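PDB 3D00: tungsten formylmethanofuran dehydrogenase subunit E from Syntrophus aciditrophicus, which is of unconfirmed function but binds zinc and belongs to the FmdE family implicated in microbial methanogenesis. Local coordinates for residues 48-53 / 68-73; 38-43 / 98-103; 10-15 / 29-34. All coordinates share one frame; numbering follows the deposited sequence. Where two conformers were deposited one is given.

Contact 1 (48-53 / 68-73); sequences ILYDAI and TPCTFG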
ATOM      1  N   ILE A  48      -5.237  -4.578  21.924  1.00 51.99           N
ATOM      2  CA  ILE A  48      -6.069  -5.301  20.930  1.00 50.65           C
ATOM      3  C   ILE A  48      -5.424  -5.340  19.566  1.00 49.20           C
ATOM      4  O   ILE A  48      -4.569  -4.499  19.252  1.00 49.13           O
ATOM      5  CB  ILE A  48      -7.533  -4.741  20.814  1.00 50.62           C
ATOM      6  CG1 ILE A  48      -7.592  -3.435  20.011  1.00 49.96           C
ATOM      7  CG2 ILE A  48      -8.138  -4.550  22.220  1.00 51.10           C
ATOM      8  CD1 ILE A  48      -8.882  -3.271  19.221  1.00 49.10           C
ATOM      9  N   LEU A  49      -5.886  -6.302  18.769  1.00 47.91           N
ATOM     10  CA  LEU A  49      -5.457  -6.506  17.372  1.00 47.00           C
ATOM     11  C   LEU A  49      -6.403  -5.771  16.423  1.00 45.50           C
ATOM     12  O   LEU A  49      -7.616  -6.061  16.355  1.00 44.91           O
ATOM     13  CB  LEU A  49      -5.417  -8.012  16.998  1.00 47.24           C
ATOM     14  N   TYR A  50      -5.839  -4.829  15.673  1.00 42.68           N
ATOM     15  CA  TYR A  50      -6.645  -3.932  14.887  1.00 39.48           C
ATOM     16  C   TYR A  50      -6.257  -3.986  13.419  1.00 39.39           C
ATOM     17  O   TYR A  50      -5.097  -4.195  13.086  1.00 39.37           O
ATOM     18  CB  TYR A  50      -6.550  -2.505  15.475  1.00 37.71           C
ATOM     19  CG  TYR A  50      -5.171  -1.836  15.499  1.00 36.41           C
ATOM     20  CD1 TYR A  50      -4.669  -1.233  14.376  1.00 37.14           C
ATOM     21  CD2 TYR A  50      -4.408  -1.774  16.658  1.00 35.95           C
ATOM     22  CE1 TYR A  50      -3.449  -0.627  14.367  1.00 36.38           C
ATOM     23  CE2 TYR A  50      -3.181  -1.141  16.672  1.00 35.93           C
ATOM     24  CZ  TYR A  50      -2.709  -0.576  15.501  1.00 36.60           C
ATOM     25  OH  TYR A  50      -1.501   0.077  15.430  1.00 36.98           O
ATOM     26  N   ASP A  51      -7.245  -3.814  12.553  1.00 39.03           N
ATOM     27  CA  ASP A  51      -6.995  -3.496  11.160  1.00 38.61           C
ATOM     28  C   ASP A  51      -7.119  -1.989  10.885  1.00 35.92           C
ATOM     29  O   ASP A  51      -7.568  -1.234  11.709  1.00 34.56           O
ATOM     30  CB  ASP A  51      -7.922  -4.328  10.243  1.00 40.03           C
ATOM     31  CG  ASP A  51      -7.411  -5.782  10.017  1.00 41.80           C
ATOM     32  OD1 ASP A  51      -6.445  -6.215  10.677  1.00 40.66           O
ATOM     33  OD2 ASP A  51      -7.988  -6.483   9.151  1.00 43.83           O
ATOM     34  N   ALA A  52      -6.714  -1.542   9.711  1.00 35.64           N
ATOM     35  CA  ALA A  52      -6.776  -0.103   9.396  1.00 35.43           C
ATOM     36  C   ALA A  52      -7.493   0.146   8.069  1.00 35.46           C
ATOM     37  O   ALA A  52      -7.456  -0.684   7.202  1.00 34.30           O
ATOM     38  CB  ALA A  52      -5.369   0.460   9.377  1.00 35.97           C
ATOM     39  N   ILE A  53      -8.161   1.283   7.941  1.00 37.94           N
ATOM     40  CA  ILE A  53      -8.736   1.750   6.676  1.00 39.72           C
ATOM     41  C   ILE A  53      -8.322   3.189   6.444  1.00 40.86           C
ATOM     42  O   ILE A  53      -8.506   4.025   7.339  1.00 40.07           O
ATOM     43  CB  ILE A  53     -10.294   1.727   6.675  1.00 41.91           C
ATOM     44  CG1 ILE A  53     -10.840   0.331   6.474  1.00 42.74           C
ATOM     45  CG2 ILE A  53     -10.864   2.567   5.525  1.00 43.04           C
ATOM     46  CD1 ILE A  53     -11.988   0.115   7.327  1.00 43.91           C
ATOM     47  N   THR A  68       2.113   1.153  12.306  1.00 38.99           N
ATOM     48  CA  THR A  68       1.236   0.089  12.762  1.00 37.83           C
ATOM     49  C   THR A  68       1.686  -1.192  12.069  1.00 37.13           C
ATOM     50  O   THR A  68       2.494  -1.127  11.161  1.00 35.53           O
ATOM     51  CB  THR A  68      -0.236   0.345  12.356  1.00 37.41           C
ATOM     52  OG1 THR A  68      -0.353   0.183  10.956  1.00 37.74           O
ATOM     53  CG2 THR A  68      -0.743   1.782  12.707  1.00 34.26           C
ATOM     54  N   PRO A  69       1.223  -2.357  12.546  1.00 37.37           N
ATOM     55  CA  PRO A  69       1.511  -3.611  11.832  1.00 37.77           C
ATOM     56  C   PRO A  69       0.745  -3.812  10.558  1.00 37.79           C
ATOM     57  O   PRO A  69       1.040  -4.784   9.834  1.00 38.84           O
ATOM     58  CB  PRO A  69       1.166  -4.720  12.868  1.00 37.16           C
ATOM     59  CG  PRO A  69       0.798  -4.071  14.098  1.00 36.93           C
ATOM     60  CD  PRO A  69       0.532  -2.609  13.835  1.00 36.64           C
ATOM     61  N   CYS A  70      -0.222  -2.919  10.274  1.00 36.10           N
ATOM     62  CA  CYS A  70      -1.071  -3.029   9.118  1.00 36.04           C
ATOM     63  C   CYS A  70      -0.334  -2.509   7.905  1.00 35.45           C
ATOM     64  O   CYS A  70       0.060  -1.333   7.850  1.00 34.91           O
ATOM     65  CB  CYS A  70      -2.375  -2.239   9.322  1.00 36.22           C
ATOM     66  SG  CYS A  70      -3.201  -2.561  10.906  1.00 38.73           S
ATOM     67  N   THR A  71      -0.210  -3.356   6.897  1.00 37.55           N
ATOM     68  CA  THR A  71       0.385  -2.959   5.640  1.00 37.01           C
ATOM     69  C   THR A  71      -0.548  -3.283   4.497  1.00 39.29           C
ATOM     70  O   THR A  71      -1.452  -4.095   4.608  1.00 39.45           O
ATOM     71  CB  THR A  71       1.795  -3.600   5.400  1.00 37.98           C
ATOM     72  OG1 THR A  71       1.676  -4.969   5.032  1.00 39.80           O
ATOM     73  CG2 THR A  71       2.648  -3.496   6.626  1.00 37.23           C
ATOM     74  N   PHE A  72      -0.299  -2.644   3.373  1.00 40.00           N
ATOM     75  CA  PHE A  72      -1.032  -2.954   2.190  1.00 41.92           C
ATOM     76  C   PHE A  72      -0.850  -4.426   1.757  1.00 41.99           C
ATOM     77  O   PHE A  72      -1.826  -5.101   1.447  1.00 41.62           O
ATOM     78  CB  PHE A  72      -0.657  -2.045   1.028  1.00 43.87           C
ATOM     79  CG  PHE A  72      -1.694  -2.041  -0.017  1.00 44.41           C
ATOM     80  CD1 PHE A  72      -2.762  -1.165   0.068  1.00 45.89           C
ATOM     81  CD2 PHE A  72      -1.708  -3.006  -0.999  1.00 44.74           C
ATOM     82  CE1 PHE A  72      -3.796  -1.227  -0.847  1.00 44.71           C
ATOM     83  CE2 PHE A  72      -2.740  -3.050  -1.915  1.00 45.24           C
ATOM     84  CZ  PHE A  72      -3.779  -2.181  -1.821  1.00 45.50           C
ATOM     85  N   GLY A  73       0.395  -4.905   1.771  1.00 41.86           N
ATOM     86  CA  GLY A  73       0.688  -6.287   1.419  1.00 40.86           C
ATOM     87  C   GLY A  73       0.205  -7.403   2.359  1.00 39.94           C
ATOM     88  O   GLY A  73       0.098  -8.532   1.904  1.00 41.12           O
TER
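An ST turn that closes the C-terminal end of helix 60-67 packs here against strand 50-54 of the mixed sheet, bringing Thr68, Pro69 and Cys70 up to Tyr50 and Ala52. In the turn the backbone N of Cys70 donates to Thr68 OG1 at 3.2 Å, while OG1 is also bonded to the carbonyl of Val64 one helical turn earlier. OG1 faces the turn and CG2 faces the tyrosine: this methyl lies in the plane of the Tyr50 ring, at its edge, 3.3 Å from OH. Tyr50 reaches that far because its CG sits between the backbone N and carbonyl carbon (chi1 62°), so the ring leans from the strand toward the turn, where Pro69 CD comes within 3.7 Å of OH. The sulfur of Cys70 fills the corner between ring and strand. SG stands 4.9 Å from the Tyr50 ring centroid in an oblique sulfur-aromatic contact. It also lies 3.3 Å from Tyr50 O and touches Ala52 CB. No hydrogen bond joins the two segments, so the junction probably rests on van der Waals fit and the weak sulfur-aromatic contact, while Thr68 OG1 is satisfied by Cys70 N and Val64 O.

Contact 2 (38-43 / 98-103); sequences DLAVKN and VRVFLD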
ATOM      1  N   ASP A  38      -1.505   8.133  15.734  1.00 35.53           N
ATOM      2  CA  ASP A  38      -1.254   8.219  17.162  1.00 35.46           C
ATOM      3  C   ASP A  38      -2.525   8.431  18.003  1.00 35.28           C
ATOM      4  O   ASP A  38      -2.723   7.743  18.990  1.00 35.64           O
ATOM      5  CB  ASP A  38      -0.234   9.335  17.444  1.00 36.06           C
ATOM      6  CG  ASP A  38       0.023   9.540  18.909  1.00 36.28           C
ATOM      7  OD1 ASP A  38       0.884   8.841  19.491  1.00 37.99           O
ATOM      8  OD2 ASP A  38      -0.614  10.433  19.466  1.00 37.11           O
ATOM      9  N   LEU A  39      -3.380   9.386  17.627  1.00 36.54           N
ATOM     10  CA  LEU A  39      -4.645   9.616  18.361  1.00 35.09           C
ATOM     11  C   LEU A  39      -5.575   8.375  18.265  1.00 36.47           C
ATOM     12  O   LEU A  39      -6.218   7.981  19.244  1.00 34.58           O
ATOM     13  CB  LEU A  39      -5.341  10.868  17.806  1.00 35.66           C
ATOM     14  CG  LEU A  39      -6.707  11.298  18.387  1.00 35.40           C
ATOM     15  CD1 LEU A  39      -6.516  11.535  19.844  1.00 34.47           C
ATOM     16  CD2 LEU A  39      -7.322  12.553  17.694  1.00 34.82           C
ATOM     17  N   ALA A  40      -5.639   7.788  17.067  1.00 35.51           N
ATOM     18  CA  ALA A  40      -6.456   6.605  16.796  1.00 36.16           C
ATOM     19  C   ALA A  40      -6.013   5.446  17.713  1.00 36.84           C
ATOM     20  O   ALA A  40      -6.829   4.893  18.459  1.00 38.85           O
ATOM     21  CB  ALA A  40      -6.346   6.220  15.328  1.00 34.42           C
ATOM     22  N   VAL A  41      -4.719   5.119  17.713  1.00 37.28           N
ATOM     23  CA  VAL A  41      -4.193   4.010  18.551  1.00 37.37           C
ATOM     24  C   VAL A  41      -4.466   4.281  20.027  1.00 38.38           C
ATOM     25  O   VAL A  41      -4.837   3.377  20.743  1.00 39.38           O
ATOM     26  CB  VAL A  41      -2.654   3.747  18.345  1.00 36.17           C
ATOM     27  CG1 VAL A  41      -2.091   2.874  19.458  1.00 36.42           C
ATOM     28  CG2 VAL A  41      -2.364   3.169  16.993  1.00 33.89           C
ATOM     29  N   LYS A  42      -4.319   5.531  20.457  1.00 39.16           N
ATOM     30  CA  LYS A  42      -4.563   5.928  21.849  1.00 40.59           C
ATOM     31  C   LYS A  42      -6.010   5.787  22.286  1.00 38.81           C
ATOM     32  O   LYS A  42      -6.269   5.856  23.453  1.00 37.88           O
ATOM     33  CB  LYS A  42      -4.122   7.381  22.092  1.00 41.64           C
ATOM     34  CG  LYS A  42      -2.618   7.567  22.419  1.00 43.99           C
ATOM     35  CD  LYS A  42      -2.325   8.971  23.030  1.00 45.16           C
ATOM     36  CE  LYS A  42      -2.323  10.103  21.967  1.00 46.73           C
ATOM     37  NZ  LYS A  42      -3.074  11.344  22.397  1.00 47.06           N
ATOM     38  N   ASN A  43      -6.929   5.608  21.340  1.00 38.68           N
ATOM     39  CA  ASN A  43      -8.370   5.483  21.575  1.00 37.77           C
ATOM     40  C   ASN A  43      -8.937   4.090  21.231  1.00 39.34           C
ATOM     41  O   ASN A  43     -10.147   3.888  21.105  1.00 40.63           O
ATOM     42  CB  ASN A  43      -9.095   6.577  20.777  1.00 36.57           C
ATOM     43  CG  ASN A  43      -9.032   7.927  21.471  1.00 36.10           C
ATOM     44  OD1 ASN A  43      -9.862   8.217  22.352  1.00 36.14           O
ATOM     45  ND2 ASN A  43      -8.041   8.736  21.127  1.00 35.12           N
ATOM     46  N   VAL A  98     -12.314   3.410  15.644  1.00 36.79           N
ATOM     47  CA  VAL A  98     -12.325   4.855  15.736  1.00 35.52           C
ATOM     48  C   VAL A  98     -11.851   5.423  14.429  1.00 35.08           C
ATOM     49  O   VAL A  98     -10.922   4.920  13.862  1.00 33.52           O
ATOM     50  CB  VAL A  98     -11.444   5.385  16.914  1.00 36.16           C
ATOM     51  CG1 VAL A  98     -11.963   4.853  18.192  1.00 36.30           C
ATOM     52  CG2 VAL A  98     -10.010   4.970  16.775  1.00 35.99           C
ATOM     53  N   ARG A  99     -12.533   6.471  13.975  1.00 34.33           N
ATOM     54  CA  ARG A  99     -12.162   7.181  12.786  1.00 34.28           C
ATOM     55  C   ARG A  99     -11.633   8.533  13.176  1.00 34.76           C
ATOM     56  O   ARG A  99     -12.223   9.214  14.030  1.00 31.63           O
ATOM     57  CB  ARG A  99     -13.372   7.387  11.916  1.00 34.24           C
ATOM     58  CG  ARG A  99     -13.082   8.039  10.602  1.00 35.61           C
ATOM     59  CD  ARG A  99     -14.426   8.124   9.878  1.00 36.34           C
ATOM     60  NE  ARG A  99     -14.278   8.633   8.534  1.00 36.76           N
ATOM     61  CZ  ARG A  99     -14.504   9.872   8.173  1.00 36.07           C
ATOM     62  NH1 ARG A  99     -14.916  10.742   9.061  1.00 38.09           N
ATOM     63  NH2 ARG A  99     -14.286  10.232   6.915  1.00 37.29           N
ATOM     64  N   VAL A 100     -10.535   8.928  12.520  1.00 35.52           N
ATOM     65  CA  VAL A 100      -9.896  10.197  12.766  1.00 35.59           C
ATOM     66  C   VAL A 100      -9.793  10.934  11.457  1.00 37.07           C
ATOM     67  O   VAL A 100      -9.418  10.371  10.440  1.00 35.70           O
ATOM     68  CB  VAL A 100      -8.469  10.060  13.382  1.00 35.20           C
ATOM     69  CG1 VAL A 100      -7.926  11.450  13.703  1.00 35.09           C
ATOM     70  CG2 VAL A 100      -8.496   9.189  14.609  1.00 34.84           C
ATOM     71  N   PHE A 101     -10.117  12.212  11.519  1.00 38.15           N
ATOM     72  CA  PHE A 101     -10.088  13.063  10.389  1.00 39.45           C
ATOM     73  C   PHE A 101      -9.757  14.507  10.799  1.00 42.86           C
ATOM     74  O   PHE A 101      -9.708  14.844  11.990  1.00 41.59           O
ATOM     75  CB  PHE A 101     -11.444  12.967   9.662  1.00 37.23           C
ATOM     76  CG  PHE A 101     -12.655  13.365  10.492  1.00 37.40           C
ATOM     77  CD1 PHE A 101     -13.211  12.494  11.386  1.00 37.49           C
ATOM     78  CD2 PHE A 101     -13.244  14.598  10.329  1.00 37.66           C
ATOM     79  CE1 PHE A 101     -14.339  12.848  12.109  1.00 38.27           C
ATOM     80  CE2 PHE A 101     -14.379  14.970  11.051  1.00 38.05           C
ATOM     81  CZ  PHE A 101     -14.920  14.087  11.938  1.00 37.18           C
ATOM     82  N   LEU A 102      -9.521  15.345   9.797  1.00 47.02           N
ATOM     83  CA  LEU A 102      -9.213  16.749  10.022  1.00 51.26           C
ATOM     84  C   LEU A 102     -10.492  17.584  10.193  1.00 51.86           C
ATOM     85  O   LEU A 102     -11.470  17.414   9.469  1.00 51.28           O
ATOM     86  CB  LEU A 102      -8.342  17.305   8.893  1.00 53.11           C
ATOM     87  CG  LEU A 102      -6.821  17.223   9.089  1.00 54.05           C
ATOM     88  CD1 LEU A 102      -6.501  15.834   9.523  1.00 53.58           C
ATOM     89  CD2 LEU A 102      -6.042  17.617   7.808  1.00 53.58           C
ATOM     90  N   ASP A 103     -10.443  18.476  11.170  1.00 54.15           N
ATOM     91  CA  ASP A 103     -11.546  19.345  11.545  1.00 56.70           C
ATOM     92  C   ASP A 103     -11.112  20.769  11.154  1.00 56.58           C
ATOM     93  O   ASP A 103     -10.337  21.414  11.862  1.00 55.58           O
ATOM     94  CB  ASP A 103     -11.771  19.207  13.060  1.00 57.88           C
ATOM     95  CG  ASP A 103     -13.152  19.671  13.526  1.00 59.68           C
ATOM     96  OD1 ASP A 103     -14.169  19.339  12.885  1.00 60.53           O
ATOM     97  OD2 ASP A 103     -13.210  20.340  14.594  1.00 61.08           O
TER
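The carboxamide of Asn43 turns back to its own helix, ND2 giving its N-H to Leu39 O lying in the amide plane, while CB and the backbone O of Asn43 make the contact with Val98, CB approaching CG1 at 4.2 Å. The amide bond, 2.7 Å from ND2 to Leu39 O and nearly straight at 177°, fixes the rotation of the group; the donor is tilted 29° from the carbonyl plane. The motif is helix-on-sheet packing of the alpha+beta core: the end of helix 28-42 lies along strand 96-102, nearly antiparallel (156°). Val98 and Val100 point toward the helix and both bear on Ala40, whose small side chain is consistent with the close 8.4 Å approach of the segment axes. Ala40 CB meets Val100 CG2 at 3.7 Å, and Leu39 CD2 meets the other branch, CG1, at 4.2 Å. The Arg99 side chain leaves the strand away from the helix; its guanidinium group forms salt bridges with Glu55 and with Glu171 of the second subunit. Everything between helix and strand is van der Waals contact. Val98 divides its two methyls between backbone oxygens, CG2 lying 3.6 Å from Ala40 O and CG1 the same distance from Asn43 O.

Contact 3 (10-15 / 29-34); sequences YSYEEY and GVLIGG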
ATOM      1  N   TYR A  10       7.936   7.120  18.787  1.00 47.13           N
ATOM      2  CA  TYR A  10       8.920   8.031  18.190  1.00 47.49           C
ATOM      3  C   TYR A  10       8.758   9.497  18.662  1.00 47.01           C
ATOM      4  O   TYR A  10       7.669   9.956  18.991  1.00 47.15           O
ATOM      5  CB  TYR A  10       8.856   7.994  16.654  1.00 48.55           C
ATOM      6  CG  TYR A  10       9.057   6.652  15.979  1.00 48.68           C
ATOM      7  CD1 TYR A  10      10.288   6.013  15.979  1.00 48.71           C
ATOM      8  CD2 TYR A  10       8.025   6.060  15.268  1.00 49.44           C
ATOM      9  CE1 TYR A  10      10.468   4.803  15.326  1.00 49.01           C
ATOM     10  CE2 TYR A  10       8.188   4.856  14.626  1.00 49.34           C
ATOM     11  CZ  TYR A  10       9.410   4.225  14.648  1.00 49.38           C
ATOM     12  OH  TYR A  10       9.536   3.024  13.977  1.00 49.37           O
ATOM     13  N   SER A  11       9.875  10.214  18.701  1.00 45.24           N
ATOM     14  CA  SER A  11       9.873  11.657  18.810  1.00 43.80           C
ATOM     15  C   SER A  11       9.462  12.180  17.460  1.00 43.19           C
ATOM     16  O   SER A  11       9.522  11.454  16.473  1.00 45.30           O
ATOM     17  CB  SER A  11      11.276  12.170  19.188  1.00 43.45           C
ATOM     18  OG  SER A  11      12.236  11.849  18.187  1.00 42.01           O
ATOM     19  N   TYR A  12       9.040  13.430  17.387  1.00 42.95           N
ATOM     20  CA  TYR A  12       8.600  13.991  16.113  1.00 43.65           C
ATOM     21  C   TYR A  12       9.751  13.951  15.102  1.00 44.52           C
ATOM     22  O   TYR A  12       9.536  13.728  13.917  1.00 44.08           O
ATOM     23  CB  TYR A  12       8.088  15.413  16.290  1.00 43.15           C
ATOM     24  CG  TYR A  12       7.379  15.962  15.087  1.00 42.49           C
ATOM     25  CD1 TYR A  12       6.110  15.556  14.775  1.00 42.10           C
ATOM     26  CD2 TYR A  12       8.006  16.881  14.250  1.00 42.85           C
ATOM     27  CE1 TYR A  12       5.474  16.046  13.662  1.00 43.01           C
ATOM     28  CE2 TYR A  12       7.378  17.383  13.132  1.00 42.65           C
ATOM     29  CZ  TYR A  12       6.121  16.973  12.848  1.00 43.03           C
ATOM     30  OH  TYR A  12       5.495  17.465  11.739  1.00 43.85           O
ATOM     31  N   GLU A  13      10.971  14.152  15.591  1.00 45.18           N
ATOM     32  CA  GLU A  13      12.146  14.177  14.733  1.00 45.98           C
ATOM     33  C   GLU A  13      12.516  12.786  14.272  1.00 45.31           C
ATOM     34  O   GLU A  13      12.900  12.620  13.129  1.00 45.42           O
ATOM     35  CB  GLU A  13      13.330  14.836  15.443  1.00 47.53           C
ATOM     36  CG  GLU A  13      13.133  16.344  15.712  1.00 48.48           C
ATOM     37  CD  GLU A  13      12.471  16.675  17.042  1.00 48.90           C
ATOM     38  OE1 GLU A  13      11.863  15.804  17.695  1.00 49.27           O
ATOM     39  OE2 GLU A  13      12.558  17.848  17.442  1.00 50.32           O
ATOM     40  N   GLU A  14      12.379  11.790  15.145  1.00 45.39           N
ATOM     41  CA  GLU A  14      12.543  10.379  14.743  1.00 46.29           C
ATOM     42  C   GLU A  14      11.502   9.985  13.693  1.00 46.11           C
ATOM     43  O   GLU A  14      11.798   9.243  12.735  1.00 47.54           O
ATOM     44  CB  GLU A  14      12.418   9.441  15.954  1.00 47.43           C
ATOM     45  CG  GLU A  14      13.704   9.286  16.787  1.00 48.03           C
ATOM     46  CD  GLU A  14      13.442   8.970  18.256  1.00 49.05           C
ATOM     47  OE1 GLU A  14      12.506   8.207  18.579  1.00 49.07           O
ATOM     48  OE2 GLU A  14      14.187   9.503  19.105  1.00 50.97           O
ATOM     49  N   TYR A  15      10.278  10.474  13.880  1.00 43.70           N
ATOM     50  CA  TYR A  15       9.188  10.136  12.966  1.00 41.66           C
ATOM     51  C   TYR A  15       9.420  10.800  11.602  1.00 41.65           C
ATOM     52  O   TYR A  15       9.258  10.137  10.573  1.00 40.98           O
ATOM     53  CB  TYR A  15       7.809  10.472  13.562  1.00 39.91           C
ATOM     54  CG  TYR A  15       6.684  10.234  12.567  1.00 39.28           C
ATOM     55  CD1 TYR A  15       6.347   8.929  12.138  1.00 40.08           C
ATOM     56  CD2 TYR A  15       5.999  11.304  11.989  1.00 39.16           C
ATOM     57  CE1 TYR A  15       5.326   8.724  11.203  1.00 38.89           C
ATOM     58  CE2 TYR A  15       5.002  11.108  11.055  1.00 38.43           C
ATOM     59  CZ  TYR A  15       4.664   9.817  10.658  1.00 39.29           C
ATOM     60  OH  TYR A  15       3.658   9.627   9.719  1.00 38.70           O
ATOM     61  N   GLY A  29       1.025  15.570   4.592  1.00 39.42           N
ATOM     62  CA  GLY A  29       0.029  14.531   4.770  1.00 39.39           C
ATOM     63  C   GLY A  29       0.459  13.376   5.647  1.00 39.18           C
ATOM     64  O   GLY A  29      -0.322  12.871   6.453  1.00 41.00           O
ATOM     65  N   VAL A  30       1.711  12.948   5.504  1.00 39.86           N
ATOM     66  CA  VAL A  30       2.238  11.825   6.290  0.50 38.78           C
ATOM     67  C   VAL A  30       2.599  12.284   7.697  1.00 38.40           C
ATOM     68  O   VAL A  30       2.466  11.547   8.634  1.00 41.03           O
ATOM     69  CB  VAL A  30       3.450  11.177   5.613  0.50 38.13           C
ATOM     70  CG1 VAL A  30       3.830   9.905   6.338  0.50 37.70           C
ATOM     71  CG2 VAL A  30       3.112  10.878   4.191  0.50 38.20           C
ATOM     72  N   LEU A  31       3.046  13.524   7.828  1.00 38.68           N
ATOM     73  CA  LEU A  31       3.266  14.155   9.148  1.00 37.33           C
ATOM     74  C   LEU A  31       1.927  14.273   9.920  1.00 37.95           C
ATOM     75  O   LEU A  31       1.783  13.779  11.062  1.00 37.96           O
ATOM     76  CB  LEU A  31       3.950  15.541   8.959  1.00 35.89           C
ATOM     77  CG  LEU A  31       5.382  15.568   8.423  1.00 33.78           C
ATOM     78  CD1 LEU A  31       5.852  16.972   8.099  1.00 33.12           C
ATOM     79  CD2 LEU A  31       6.286  14.937   9.431  1.00 32.86           C
ATOM     80  N   ILE A  32       0.932  14.891   9.281  1.00 37.31           N
ATOM     81  CA  ILE A  32      -0.371  15.010   9.900  1.00 36.47           C
ATOM     82  C   ILE A  32      -0.884  13.592  10.193  1.00 35.12           C
ATOM     83  O   ILE A  32      -1.358  13.331  11.278  1.00 34.90           O
ATOM     84  CB  ILE A  32      -1.355  15.850   9.061  1.00 37.75           C
ATOM     85  CG1 ILE A  32      -0.852  17.300   8.954  1.00 37.21           C
ATOM     86  CG2 ILE A  32      -2.737  15.850   9.715  1.00 37.73           C
ATOM     87  CD1 ILE A  32      -1.678  18.143   7.990  1.00 36.50           C
ATOM     88  N   GLY A  33      -0.737  12.696   9.224  1.00 34.20           N
ATOM     89  CA  GLY A  33      -1.072  11.298   9.319  1.00 34.85           C
ATOM     90  C   GLY A  33      -0.547  10.630  10.554  1.00 35.88           C
ATOM     91  O   GLY A  33      -1.248   9.814  11.122  1.00 37.68           O
ATOM     92  N   GLY A  34       0.692  10.955  10.945  1.00 37.07           N
ATOM     93  CA  GLY A  34       1.267  10.487  12.213  1.00 36.74           C
ATOM     94  C   GLY A  34       0.482  10.854  13.462  1.00 36.88           C
ATOM     95  O   GLY A  34       0.370  10.059  14.430  1.00 36.41           O
TER
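This is a buried helix-helix contact, between the first turn of helix 12-23 and the first half of helix 28-42, the next helix in the chain, and two tyrosines make it. Tyr15 reaches across with CG anti to its backbone N (chi1 175°), and its OH donates a short 2.5 Å hydrogen bond to Val30 O. That oxygen lies in the plane of the tyrosine ring, yet the hydroxyl stands above the carbonyl plane of Val30, 40° out of it. The opposite face of the same carbonyl receives Gly34 N in the helical bond, at 3.0 Å, so two donors grip one oxygen. Gly34 CA packs 3.8 Å from Tyr15 CZ, with no side chain between. Leu31 meets Tyr12 at about a right angle, its CD2 resting 3.5 Å from Tyr12 OH. The helix start that presents both tyrosines is fixed by a capping box: Ser11 OG accepts from Glu14 N, and Ser11 N donates a weak bond to Glu14 OE1. A phenylalanine in place of Tyr15 lacks the OH and would probably leave Val30 O with its helical partner alone and the two helices without their polar link. The two hydroxyls thus differ sharply: Tyr15 OH makes one short hydrogen bond to a main-chain oxygen, whereas Tyr12 OH is buried against Leu31 without a polar partner in the model.

In the fold
All three contacts are mainly buried, contact 3 entirely so in its touching residues, while contact 1 has exposed Pro69 at its edge. Contacts 2 and 3 share helix 28-42: contact 3 holds its first half to helix 12-23, contact 2 lays its C-terminal end on the sheet, and they touch where Leu102 packs on Ile32. Contact 1 reaches the same sheet through strand 50-54 and meets contact 2 by packing of Tyr50 OH on Val41 CG2. Contact 3 alone has a hydrogen bond between its segments. It remains within its own chain, whereas contact 1 borders the second subunit through Phe72 stacked on Phe72 of that subunit, and contact 2 through Arg99 and Glu171 of that subunit.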